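Histidinol-phosphatase (Listeria monocytogenes serotype 4b str. H7858, PDB 6NLR) probably hydrolyses histidinol phosphate to histidinol and phosphate in histidine biosynthesis, using a three-metal active site. Local coordinates at residues 99-104 and 167-172. Residues are numbered along the deposited sequence; the frame is centred on the assembly and turned at random.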
loop_
_atom_site.group_PDB
_atom_site.type_symbol
_atom_site.label_atom_id
_atom_site.label_comp_id
_atom_site.label_asym_id
_atom_site.label_seq_id
_atom_site.Cartn_x
_atom_site.Cartn_y
_atom_site.Cartn_z
ATOM N N GLY A 99 8.654 -5.377 14.325
ATOM C CA GLY A 99 9.074 -6.437 15.252
ATOM C C GLY A 99 8.946 -7.826 14.645
ATOM O O GLY A 99 9.292 -8.772 15.347
ATOM N N TYR A 100 8.468 -7.978 13.397
ATOM C CA TYR A 100 8.329 -9.309 12.743
ATOM C C TYR A 100 9.126 -9.376 11.424
ATOM O O TYR A 100 8.700 -10.095 10.487
ATOM C CB TYR A 100 6.844 -9.624 12.547
ATOM C CG TYR A 100 6.111 -9.813 13.847
ATOM C CD1 TYR A 100 5.669 -8.720 14.566
ATOM C CD2 TYR A 100 5.909 -11.071 14.386
ATOM C CE1 TYR A 100 5.011 -8.865 15.770
ATOM C CE2 TYR A 100 5.238 -11.238 15.590
ATOM C CZ TYR A 100 4.803 -10.127 16.286
ATOM O OH TYR A 100 4.167 -10.258 17.480
ATOM N N GLU A 101 10.262 -8.677 11.345
ATOM C CA GLU A 101 11.138 -8.670 10.139
ATOM C C GLU A 101 11.550 -10.104 9.790
ATOM O O GLU A 101 11.619 -10.413 8.593
ATOM C CB GLU A 101 12.352 -7.757 10.345
ATOM C CG GLU A 101 11.961 -6.294 10.366
ATOM C CD GLU A 101 13.099 -5.297 10.371
ATOM O OE1 GLU A 101 14.295 -5.724 10.489
ATOM O OE2 GLU A 101 12.791 -4.083 10.260
ATOM N N ASP A 102 11.820 -10.954 10.782
ATOM C CA ASP A 102 12.247 -12.354 10.523
ATOM C C ASP A 102 11.148 -13.064 9.729
ATOM O O ASP A 102 11.482 -13.740 8.741
ATOM C CB ASP A 102 12.593 -13.129 11.802
ATOM C CG ASP A 102 13.843 -12.629 12.510
ATOM O OD1 ASP A 102 14.522 -11.754 11.939
ATOM O OD2 ASP A 102 14.121 -13.099 13.646
ATOM N N PHE A 103 9.888 -12.948 10.147
ATOM C CA PHE A 103 8.749 -13.578 9.429
ATOM C C PHE A 103 8.746 -13.055 7.987
ATOM O O PHE A 103 8.661 -13.837 7.051
ATOM C CB PHE A 103 7.395 -13.306 10.096
ATOM C CG PHE A 103 6.234 -13.583 9.177
ATOM C CD1 PHE A 103 5.777 -14.878 8.983
ATOM C CD2 PHE A 103 5.670 -12.560 8.422
ATOM C CE1 PHE A 103 4.743 -15.136 8.097
ATOM C CE2 PHE A 103 4.637 -12.818 7.531
ATOM C CZ PHE A 103 4.180 -14.103 7.369
ATOM N N THR A 104 8.829 -11.742 7.804
ATOM C CA THR A 104 8.660 -11.130 6.471
ATOM C C THR A 104 9.815 -11.574 5.562
ATOM O O THR A 104 9.555 -11.926 4.412
ATOM C CB THR A 104 8.522 -9.611 6.602
ATOM O OG1 THR A 104 7.454 -9.365 7.521
ATOM C CG2 THR A 104 8.273 -8.944 5.269
ATOM N N ILE A 167 11.644 1.366 5.141
ATOM C CA ILE A 167 12.678 1.705 4.118
ATOM C C ILE A 167 14.042 1.164 4.551
ATOM O O ILE A 167 14.756 0.611 3.693
ATOM C CB ILE A 167 12.700 3.216 3.854
ATOM C CG1 ILE A 167 11.372 3.670 3.231
ATOM C CG2 ILE A 167 13.888 3.599 2.995
ATOM C CD1 ILE A 167 11.102 5.151 3.400
ATOM N N GLU A 168 14.368 1.292 5.834
ATOM C CA GLU A 168 15.676 0.883 6.399
ATOM C C GLU A 168 15.761 -0.644 6.465
ATOM O O GLU A 168 16.856 -1.137 6.470
ATOM C CB GLU A 168 15.869 1.439 7.813
ATOM C CG GLU A 168 16.024 2.950 7.871
ATOM C CD GLU A 168 15.850 3.585 9.257
ATOM O OE1 GLU A 168 15.192 2.968 10.167
ATOM O OE2 GLU A 168 16.365 4.712 9.439
ATOM N N ALA A 169 14.641 -1.352 6.549
ATOM C CA ALA A 169 14.603 -2.794 6.901
ATOM C C ALA A 169 15.415 -3.640 5.893
ATOM O O ALA A 169 15.306 -3.428 4.678
ATOM C CB ALA A 169 13.184 -3.270 6.977
ATOM N N ASP A 170 16.184 -4.590 6.408
ATOM C CA ASP A 170 16.821 -5.689 5.638
ATOM C C ASP A 170 15.805 -6.832 5.555
ATOM O O ASP A 170 15.704 -7.595 6.521
ATOM C CB ASP A 170 18.139 -6.113 6.309
ATOM C CG ASP A 170 18.630 -7.506 5.929
ATOM O OD1 ASP A 170 18.251 -7.983 4.823
ATOM O OD2 ASP A 170 19.371 -8.130 6.749
ATOM N N LEU A 171 15.077 -6.959 4.447
ATOM C CA LEU A 171 14.091 -8.053 4.247
ATOM C C LEU A 171 14.585 -8.973 3.123
ATOM O O LEU A 171 13.779 -9.702 2.498
ATOM C CB LEU A 171 12.727 -7.433 3.950
ATOM C CG LEU A 171 12.181 -6.538 5.078
ATOM C CD1 LEU A 171 10.857 -5.914 4.706
ATOM C CD2 LEU A 171 12.047 -7.306 6.392
ATOM N N GLY A 172 15.890 -8.955 2.888
ATOM C CA GLY A 172 16.572 -9.841 1.928
ATOM C C GLY A 172 16.443 -9.339 0.486
ATOM O O GLY A 172 15.929 -8.227 0.270
HETATM O O HOH W 1 16.384 -4.702 9.246
#
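E101 and T104, in the first turn of helix 101-111, pack against A169 and L171, in the loop that follows helix 152-168. Most of the contact is nonpolar. L171 supplies both of its methyl groups. L171 CD2 lies 4.0 Å from E101 CB and also touches E101 O, so it meets the base of the glutamate and its backbone. The two side chains run at about a right angle to each other. L171 CD1 lies one turn further on, 4.0 Å from T104 CG2. T104 turns CG2 anti to its backbone N, which brings this methyl to the leucine.

Both segments belong to the PHP domain, a TIM-barrel-like metallohydrolase fold. The contact joins helix 101-111, in the beta-alpha-beta crossover from strand 87-95 to strand 117-127, to the loop leading towards strand 178-179. The metal cluster is not part of it; the T104 side chain is about 14 Å from a manganese ion.

No direct hydrogen bond joins the two segments; a water bridges them. E101 extends beyond CG, with chi2 at -172°, and carries its carboxylate to the loop. The water donates to E101 OE1 at 2.6 Å and accepts from D170 N at 2.8 Å. E101 OE2 is hydrogen-bonded to the hydroxyl of Y96 and makes a van der Waals touch with A169 CB at 3.4 Å. Both carboxylate oxygens are therefore engaged, which would be expected to restrain the rotation of the group.

The loop also has a bond of its own. G172 N donates to D170 OD1 at 3.2 Å, forming an Asx turn around L171. The guanidinium of R105, on helix 101-111, donates from NH2 to D170 O.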